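Local structure of hypothetical protein (Exiguobacterium sibiricum, 2HKV) at residues A[91-96]-A[120-125]; A[57-62]-A[70-75]. The protein is of unknown function but binds a nickel ion and belongs to the DinB superfamily of helical-bundle, probably metal-dependent proteins. All blocks are in the same frame, centred on the assembly; numbering follows the deposited sequence.

Contact 1 of 2, residues A[91-96]-A[120-125]; sequences QYYQDR and EAAVHL. With NI (nickel (II) ion), chain B.
Y93 of helix 82-98 reaches across to A121 and A122 of helix 114-138, and this side chain is the one from 91-96 that touches 120-125. CE2 of Y93 lies 3.9 Å from CB of A121, the methyl coming at the ring obliquely. Farther out, OH of Y93 passes CB of A122 at 4.3 Å, a looser approach. Because CG of Y93 stands anti to the backbone N (chi1 -177°), the ring projects across the gap between the two segments, whose nearest CA atoms, those of Y93 and A121, are 8.9 Å apart. Large meets small: the two small alanine side chains let the tyrosine come close to helix 114-138. The setting is the interior of the DinB helical bundle, where L9 and V13 of helix 4-26 also touch Y93. The hydroxyl of this buried residue is hydrogen-bonded to the carbonyl O of L118, one turn before A122. On another side of helix 114-138, H124 binds nickel through NE2 at 2.1 Å, in company with H49, H128 and two waters.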
ATOM      1  N   GLN A  91       3.193   5.065 -17.554  1.00 33.74           N
ATOM      2  CA  GLN A  91       2.626   4.971 -18.907  1.00 36.59           C
ATOM      3  C   GLN A  91       2.439   3.515 -19.320  1.00 35.78           C
ATOM      4  O   GLN A  91       1.438   3.144 -19.937  1.00 34.34           O
ATOM      5  CB  GLN A  91       3.532   5.684 -19.918  1.00 37.84           C
ATOM      6  CG  GLN A  91       2.894   5.814 -21.287  1.00 47.26           C
ATOM      7  CD  GLN A  91       1.588   6.593 -21.213  1.00 53.35           C
ATOM      8  OE1 GLN A  91       1.563   7.740 -20.744  1.00 54.28           O
ATOM      9  NE2 GLN A  91       0.491   5.957 -21.634  1.00 38.31           N
ATOM     10  N   TYR A  92       3.411   2.679 -18.968  1.00 35.29           N
ATOM     11  CA  TYR A  92       3.367   1.278 -19.307  1.00 36.69           C
ATOM     12  C   TYR A  92       2.158   0.653 -18.618  1.00 35.73           C
ATOM     13  O   TYR A  92       1.383  -0.114 -19.247  1.00 35.81           O
ATOM     14  CB  TYR A  92       4.644   0.596 -18.819  1.00 36.85           C
ATOM     15  CG  TYR A  92       4.801  -0.834 -19.250  1.00 38.77           C
ATOM     16  CD1 TYR A  92       4.169  -1.850 -18.551  1.00 40.83           C
ATOM     17  CD2 TYR A  92       5.565  -1.172 -20.361  1.00 39.74           C
ATOM     18  CE1 TYR A  92       4.294  -3.172 -18.920  1.00 43.96           C
ATOM     19  CE2 TYR A  92       5.720  -2.509 -20.734  1.00 42.44           C
ATOM     20  CZ  TYR A  92       5.068  -3.502 -20.006  1.00 42.15           C
ATOM     21  OH  TYR A  92       5.182  -4.818 -20.359  1.00 49.25           O
ATOM     22  N   TYR A  93       2.033   0.975 -17.335  1.00 36.32           N
ATOM     23  CA  TYR A  93       0.923   0.489 -16.526  1.00 34.80           C
ATOM     24  C   TYR A  93      -0.427   0.943 -17.129  1.00 35.32           C
ATOM     25  O   TYR A  93      -1.359   0.158 -17.239  1.00 36.14           O
ATOM     26  CB  TYR A  93       1.077   0.954 -15.083  1.00 34.65           C
ATOM     27  CG  TYR A  93      -0.004   0.428 -14.099  1.00 33.61           C
ATOM     28  CD1 TYR A  93      -1.187   1.137 -13.877  1.00 32.06           C
ATOM     29  CD2 TYR A  93       0.182  -0.765 -13.398  1.00 33.63           C
ATOM     30  CE1 TYR A  93      -2.137   0.680 -12.981  1.00 34.29           C
ATOM     31  CE2 TYR A  93      -0.777  -1.236 -12.497  1.00 34.71           C
ATOM     32  CZ  TYR A  93      -1.942  -0.514 -12.307  1.00 33.08           C
ATOM     33  OH  TYR A  93      -2.899  -0.983 -11.444  1.00 35.72           O
ATOM     34  N   GLN A  94      -0.524   2.210 -17.475  1.00 33.87           N
ATOM     35  CA  GLN A  94      -1.790   2.726 -18.000  1.00 37.67           C
ATOM     36  C   GLN A  94      -2.173   2.016 -19.273  1.00 34.48           C
ATOM     37  O   GLN A  94      -3.350   1.730 -19.521  1.00 37.32           O
ATOM     38  CB  GLN A  94      -1.713   4.216 -18.272  1.00 39.73           C
ATOM     39  CG  GLN A  94      -1.687   5.056 -17.037  1.00 43.17           C
ATOM     40  CD  GLN A  94      -1.589   6.514 -17.390  1.00 45.52           C
ATOM     41  OE1 GLN A  94      -0.512   7.128 -17.308  1.00 60.54           O
ATOM     42  NE2 GLN A  94      -2.697   7.069 -17.843  1.00 43.21           N
ATOM     43  N   ASP A  95      -1.188   1.703 -20.104  1.00 34.02           N
ATOM     44  CA  ASP A  95      -1.500   1.023 -21.345  1.00 36.10           C
ATOM     45  C   ASP A  95      -2.008  -0.400 -21.106  1.00 34.49           C
ATOM     46  O   ASP A  95      -2.932  -0.853 -21.772  1.00 33.44           O
ATOM     47  CB  ASP A  95      -0.252   0.962 -22.207  1.00 38.78           C
ATOM     48  CG  ASP A  95       0.222   2.345 -22.672  1.00 47.40           C
ATOM     49  OD1 ASP A  95      -0.515   3.361 -22.481  1.00 53.69           O
ATOM     50  OD2 ASP A  95       1.344   2.400 -23.247  1.00 53.98           O
ATOM     51  N   ARG A  96      -1.391  -1.105 -20.157  1.00 33.75           N
ATOM     52  CA  ARG A  96      -1.838  -2.458 -19.788  1.00 36.77           C
ATOM     53  C   ARG A  96      -3.217  -2.407 -19.092  1.00 39.74           C
ATOM     54  O   ARG A  96      -4.077  -3.303 -19.237  1.00 40.99           O
ATOM     55  CB  ARG A  96      -0.797  -3.161 -18.915  1.00 39.35           C
ATOM     56  CG  ARG A  96       0.554  -3.451 -19.617  1.00 39.93           C
ATOM     57  CD  ARG A  96       0.422  -3.516 -21.118  1.00 53.30           C
ATOM     58  NE  ARG A  96       1.688  -3.679 -21.831  1.00 58.46           N
ATOM     59  CZ  ARG A  96       2.598  -2.727 -22.065  1.00 60.80           C
ATOM     60  NH1 ARG A  96       2.468  -1.495 -21.599  1.00 58.82           N
ATOM     61  NH2 ARG A  96       3.679  -3.039 -22.773  1.00 72.00           N
ATOM     62  N   GLU A 120      -2.016  -6.033  -7.677  1.00 33.10           N
ATOM     63  CA  GLU A 120      -0.783  -6.327  -6.965  1.00 33.92           C
ATOM     64  C   GLU A 120       0.219  -5.210  -7.150  1.00 35.75           C
ATOM     65  O   GLU A 120       0.883  -4.822  -6.198  1.00 33.61           O
ATOM     66  CB  GLU A 120      -0.195  -7.657  -7.440  1.00 37.08           C
ATOM     67  CG  GLU A 120       1.035  -8.185  -6.669  1.00 36.76           C
ATOM     68  CD  GLU A 120       2.334  -7.415  -6.970  1.00 44.10           C
ATOM     69  OE1 GLU A 120       2.464  -6.902  -8.099  1.00 44.28           O
ATOM     70  OE2 GLU A 120       3.241  -7.322  -6.109  1.00 47.05           O
ATOM     71  N   ALA A 121       0.287  -4.633  -8.340  1.00 33.20           N
ATOM     72  CA  ALA A 121       1.319  -3.651  -8.613  1.00 34.23           C
ATOM     73  C   ALA A 121       0.892  -2.395  -7.847  1.00 36.03           C
ATOM     74  O   ALA A 121       1.742  -1.684  -7.334  1.00 32.49           O
ATOM     75  CB  ALA A 121       1.413  -3.379 -10.099  1.00 33.33           C
ATOM     76  N   ALA A 122      -0.409  -2.110  -7.797  1.00 34.98           N
ATOM     77  CA  ALA A 122      -0.936  -0.965  -7.034  1.00 34.71           C
ATOM     78  C   ALA A 122      -0.541  -1.002  -5.521  1.00 33.27           C
ATOM     79  O   ALA A 122       0.033  -0.054  -4.965  1.00 35.78           O
ATOM     80  CB  ALA A 122      -2.484  -0.828  -7.205  1.00 36.57           C
ATOM     81  N   VAL A 123      -0.852  -2.102  -4.858  1.00 32.49           N
ATOM     82  CA  VAL A 123      -0.533  -2.236  -3.448  1.00 33.88           C
ATOM     83  C   VAL A 123       0.960  -2.320  -3.208  1.00 33.73           C
ATOM     84  O   VAL A 123       1.432  -1.863  -2.185  1.00 33.80           O
ATOM     85  CB  VAL A 123      -1.293  -3.433  -2.753  1.00 36.37           C
ATOM     86  CG1 VAL A 123      -2.802  -3.204  -2.846  1.00 34.99           C
ATOM     87  CG2 VAL A 123      -0.924  -4.801  -3.327  1.00 32.77           C
ATOM     88  N   HIS A 124       1.723  -2.890  -4.144  1.00 32.74           N
ATOM     89  CA  HIS A 124       3.187  -2.846  -4.057  1.00 33.46           C
ATOM     90  C   HIS A 124       3.752  -1.408  -4.117  1.00 30.95           C
ATOM     91  O   HIS A 124       4.599  -1.004  -3.304  1.00 32.48           O
ATOM     92  CB  HIS A 124       3.739  -3.759  -5.177  1.00 32.47           C
ATOM     93  CG  HIS A 124       5.184  -4.017  -5.091  1.00 32.80           C
ATOM     94  ND1 HIS A 124       5.894  -4.523  -6.144  1.00 32.62           N
ATOM     95  CD2 HIS A 124       6.060  -3.831  -4.085  1.00 31.93           C
ATOM     96  CE1 HIS A 124       7.153  -4.644  -5.791  1.00 35.88           C
ATOM     97  NE2 HIS A 124       7.260  -4.243  -4.545  1.00 24.97           N
ATOM     98  N   LEU A 125       3.155  -0.585  -4.959  1.00 31.50           N
ATOM     99  CA  LEU A 125       3.484   0.825  -5.024  1.00 33.25           C
ATOM    100  C   LEU A 125       3.233   1.578  -3.692  1.00 31.12           C
ATOM    101  O   LEU A 125       4.138   2.288  -3.177  1.00 32.56           O
ATOM    102  CB  LEU A 125       2.745   1.529  -6.185  1.00 32.77           C
ATOM    103  CG  LEU A 125       3.140   2.995  -6.411  1.00 33.84           C
ATOM    104  CD1 LEU A 125       4.483   3.104  -7.118  1.00 39.47           C
ATOM    105  CD2 LEU A 125       2.002   3.716  -7.216  1.00 36.64           C
TER
HETATM  106 NI    NI B 149       9.135  -4.403  -3.532  1.00 30.62          NI
HETATM  107  O   HOH W   1      10.966  -4.894  -2.316  1.00 30.69           O
HETATM  108  O   HOH W   2       9.555  -6.201  -4.481  1.00 31.86           O

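Contact 2 of 2, residues A[57-62]-A[70-75]; sequences DLRIAT and AQFYAV
The last turn of helix 43-61 and the last part of the short helix 66-73 approach without close backbone contact, the nearest CA atoms, those of R59 and F72, standing 9.6 Å apart. Side chains therefore bridge the gap, in two pairs. In the first, the aliphatic part of R59 meets the aromatic ring of F72: CD of R59 lies 4.0 Å from CD1 of F72, and the methylene approaches the ring obliquely. The arginine chain is extended from CG to NE and crosses the phenylalanine at about a right angle, with the guanidinium and ring planes 29° apart. The charged end has its own partner within helix 43-61, since NE of R59 forms a salt bridge with E55, so the phenylalanine meets an arginine whose charge is already engaged.

In the second pair, CD1 of I60 touches OH of Y73 at 3.6 Å. Both bonds leaving the backbone point across the line between the segments, and only the ends of the side chains come together, again at about a right angle. A water adds a polar link beside this contact. It donates to OD1 of D57, with its O 2.7 Å from that atom, and the same water O stands 3.4 Å from OH of Y73 in a weak bond. The other carboxylate oxygen of D57, OD2, is hydrogen-bonded to ND1 of the nickel ligand H124. D57 is thus a second-shell residue that probably helps to orient the histidine, and the water extends this network toward Y73, whose side chain lies about 8 Å from the metal.

Around the pair, F72 also rests on V52 and A56 of helix 43-61 and on R85 of helix 82-98, while L58 packs against Y93 of helix 82-98 and L118 of helix 114-138.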
ATOM      1  N   ASP A  57       6.526  -5.369 -12.373  1.00 35.03           N
ATOM      2  CA  ASP A  57       5.552  -6.349 -11.950  1.00 34.36           C
ATOM      3  C   ASP A  57       4.729  -6.849 -13.114  1.00 33.54           C
ATOM      4  O   ASP A  57       4.349  -8.010 -13.132  1.00 34.42           O
ATOM      5  CB  ASP A  57       4.626  -5.798 -10.853  1.00 35.61           C
ATOM      6  CG  ASP A  57       5.330  -5.627  -9.491  1.00 38.12           C
ATOM      7  OD1 ASP A  57       6.605  -5.698  -9.366  1.00 36.41           O
ATOM      8  OD2 ASP A  57       4.606  -5.372  -8.485  1.00 43.11           O
ATOM      9  N   LEU A  58       4.409  -5.993 -14.066  1.00 34.46           N
ATOM     10  CA  LEU A  58       3.560  -6.420 -15.165  1.00 34.72           C
ATOM     11  C   LEU A  58       4.329  -7.266 -16.159  1.00 36.13           C
ATOM     12  O   LEU A  58       3.744  -8.151 -16.761  1.00 31.56           O
ATOM     13  CB  LEU A  58       2.874  -5.219 -15.844  1.00 35.74           C
ATOM     14  CG  LEU A  58       1.779  -4.529 -14.993  1.00 39.62           C
ATOM     15  CD1 LEU A  58       1.092  -3.487 -15.815  1.00 33.66           C
ATOM     16  CD2 LEU A  58       0.780  -5.504 -14.467  1.00 43.97           C
ATOM     17  N   ARG A  59       5.625  -7.012 -16.302  1.00 36.06           N
ATOM     18  CA  ARG A  59       6.505  -7.870 -17.097  1.00 34.34           C
ATOM     19  C   ARG A  59       6.629  -9.257 -16.481  1.00 34.08           C
ATOM     20  O   ARG A  59       6.543 -10.287 -17.199  1.00 34.68           O
ATOM     21  CB  ARG A  59       7.888  -7.214 -17.219  1.00 35.34           C
ATOM     22  CG  ARG A  59       7.909  -6.012 -18.147  1.00 39.71           C
ATOM     23  CD  ARG A  59       9.306  -5.470 -18.509  1.00 39.67           C
ATOM     24  NE  ARG A  59       9.148  -4.362 -19.451  1.00 40.80           N
ATOM     25  CZ  ARG A  59       9.188  -4.467 -20.774  1.00 49.45           C
ATOM     26  NH1 ARG A  59       9.454  -5.619 -21.361  1.00 44.79           N
ATOM     27  NH2 ARG A  59       8.970  -3.393 -21.522  1.00 53.60           N
ATOM     28  N   ILE A  60       6.903  -9.302 -15.180  1.00 36.28           N
ATOM     29  CA  ILE A  60       6.852 -10.550 -14.430  1.00 37.77           C
ATOM     30  C   ILE A  60       5.535 -11.295 -14.704  1.00 35.72           C
ATOM     31  O   ILE A  60       5.563 -12.522 -14.874  1.00 36.03           O
ATOM     32  CB  ILE A  60       7.072 -10.305 -12.911  1.00 41.66           C
ATOM     33  CG1 ILE A  60       8.556  -9.993 -12.649  1.00 44.43           C
ATOM     34  CG2 ILE A  60       6.561 -11.492 -12.062  1.00 42.61           C
ATOM     35  CD1 ILE A  60       8.789  -9.086 -11.410  1.00 42.17           C
ATOM     36  N   ALA A  61       4.425 -10.551 -14.714  1.00 37.85           N
ATOM     37  CA  ALA A  61       3.041 -11.068 -14.908  1.00 35.36           C
ATOM     38  C   ALA A  61       2.811 -11.709 -16.291  1.00 40.87           C
ATOM     39  O   ALA A  61       2.051 -12.682 -16.441  1.00 38.69           O
ATOM     40  CB  ALA A  61       1.995  -9.931 -14.677  1.00 34.98           C
ATOM     41  N   THR A  62       3.511 -11.184 -17.291  1.00 41.18           N
ATOM     42  CA  THR A  62       3.314 -11.633 -18.662  1.00 40.26           C
ATOM     43  C   THR A  62       4.309 -12.674 -19.071  1.00 42.50           C
ATOM     44  O   THR A  62       4.262 -13.107 -20.197  1.00 42.84           O
ATOM     45  CB  THR A  62       3.223 -10.432 -19.629  1.00 40.57           C
ATOM     46  OG1 THR A  62       4.367  -9.605 -19.510  1.00 45.92           O
ATOM     47  CG2 THR A  62       1.989  -9.567 -19.284  1.00 38.62           C
ATOM     48  N   ALA A  70      16.623  -9.864 -14.711  1.00 29.17           N
ATOM     49  CA  ALA A  70      17.909  -9.462 -14.224  1.00 29.09           C
ATOM     50  C   ALA A  70      18.427  -8.378 -15.129  1.00 29.41           C
ATOM     51  O   ALA A  70      19.098  -7.458 -14.688  1.00 35.14           O
ATOM     52  CB  ALA A  70      18.891 -10.630 -14.244  1.00 30.99           C
ATOM     53  N   GLN A  71      18.181  -8.541 -16.417  1.00 29.12           N
ATOM     54  CA  GLN A  71      18.644  -7.579 -17.398  1.00 30.47           C
ATOM     55  C   GLN A  71      17.888  -6.267 -17.191  1.00 31.93           C
ATOM     56  O   GLN A  71      18.497  -5.219 -17.363  1.00 34.11           O
ATOM     57  CB  GLN A  71      18.404  -8.115 -18.793  1.00 26.32           C
ATOM     58  CG  GLN A  71      18.706  -7.121 -19.875  1.00 28.44           C
ATOM     59  CD  GLN A  71      18.687  -7.732 -21.241  1.00 32.82           C
ATOM     60  OE1 GLN A  71      18.746  -8.984 -21.407  1.00 35.76           O
ATOM     61  NE2 GLN A  71      18.638  -6.861 -22.258  1.00 30.54           N
ATOM     62  N   PHE A  72      16.610  -6.351 -16.761  1.00 32.84           N
ATOM     63  CA  PHE A  72      15.731  -5.211 -16.553  1.00 31.52           C
ATOM     64  C   PHE A  72      16.186  -4.442 -15.342  1.00 34.32           C
ATOM     65  O   PHE A  72      16.318  -3.238 -15.395  1.00 37.68           O
ATOM     66  CB  PHE A  72      14.256  -5.669 -16.337  1.00 33.16           C
ATOM     67  CG  PHE A  72      13.287  -4.540 -16.031  1.00 35.14           C
ATOM     68  CD1 PHE A  72      12.627  -3.857 -17.050  1.00 38.15           C
ATOM     69  CD2 PHE A  72      13.013  -4.212 -14.749  1.00 30.46           C
ATOM     70  CE1 PHE A  72      11.728  -2.816 -16.770  1.00 32.11           C
ATOM     71  CE2 PHE A  72      12.115  -3.155 -14.439  1.00 41.92           C
ATOM     72  CZ  PHE A  72      11.476  -2.469 -15.449  1.00 33.69           C
ATOM     73  N   TYR A  73      16.420  -5.153 -14.244  1.00 32.89           N
ATOM     74  CA  TYR A  73      16.838  -4.528 -13.021  1.00 35.71           C
ATOM     75  C   TYR A  73      18.217  -3.954 -13.110  1.00 35.76           C
ATOM     76  O   TYR A  73      18.522  -3.023 -12.387  1.00 39.30           O
ATOM     77  CB  TYR A  73      16.764  -5.512 -11.853  1.00 39.50           C
ATOM     78  CG  TYR A  73      15.372  -5.935 -11.476  1.00 40.07           C
ATOM     79  CD1 TYR A  73      14.370  -4.993 -11.263  1.00 39.71           C
ATOM     80  CD2 TYR A  73      15.044  -7.273 -11.326  1.00 43.77           C
ATOM     81  CE1 TYR A  73      13.097  -5.368 -10.896  1.00 57.79           C
ATOM     82  CE2 TYR A  73      13.751  -7.657 -10.975  1.00 50.90           C
ATOM     83  CZ  TYR A  73      12.793  -6.701 -10.765  1.00 50.47           C
ATOM     84  OH  TYR A  73      11.518  -7.043 -10.391  1.00 56.06           O
ATOM     85  N   ALA A  74      19.055  -4.501 -13.986  1.00 35.43           N
ATOM     86  CA  ALA A  74      20.414  -4.015 -14.138  1.00 38.38           C
ATOM     87  C   ALA A  74      20.539  -2.707 -14.914  1.00 39.36           C
ATOM     88  O   ALA A  74      21.606  -2.122 -14.904  1.00 40.21           O
ATOM     89  CB  ALA A  74      21.336  -5.111 -14.774  1.00 34.73           C
ATOM     90  N   VAL A  75      19.499  -2.245 -15.598  1.00 42.12           N
ATOM     91  CA  VAL A  75      19.639  -0.979 -16.326  1.00 41.98           C
ATOM     92  C   VAL A  75      19.671   0.152 -15.280  1.00 39.16           C
ATOM     93  O   VAL A  75      18.774   0.267 -14.458  1.00 37.04           O
ATOM     94  CB  VAL A  75      18.575  -0.792 -17.446  1.00 43.50           C
ATOM     95  CG1 VAL A  75      18.610   0.630 -17.987  1.00 43.48           C
ATOM     96  CG2 VAL A  75      18.875  -1.751 -18.607  1.00 37.93           C
TER
HETATM   97  O   HOH W   3       9.135  -5.186  -8.756  1.00 48.02           O

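Burial and chemistry change together between the two contacts. Contact 1 is wholly buried, joining helices 82-98 and 114-138 in the bundle; contact 2 is only partly buried and lays the short helix 66-73 against the end of helix 43-61. Their centres are 13 Å apart. The core pairing is tyrosine against alanine methyls, whereas the outer one mixes an arginine's aliphatic chain and apolar ends with a water weakly bound to the tyrosine. Helix 43-61 ties them together: L58 packs on R96 and R59 on Y92. OD2 of D57 in contact 2 lies 2.7 Å from OE1 of E120 in contact 1.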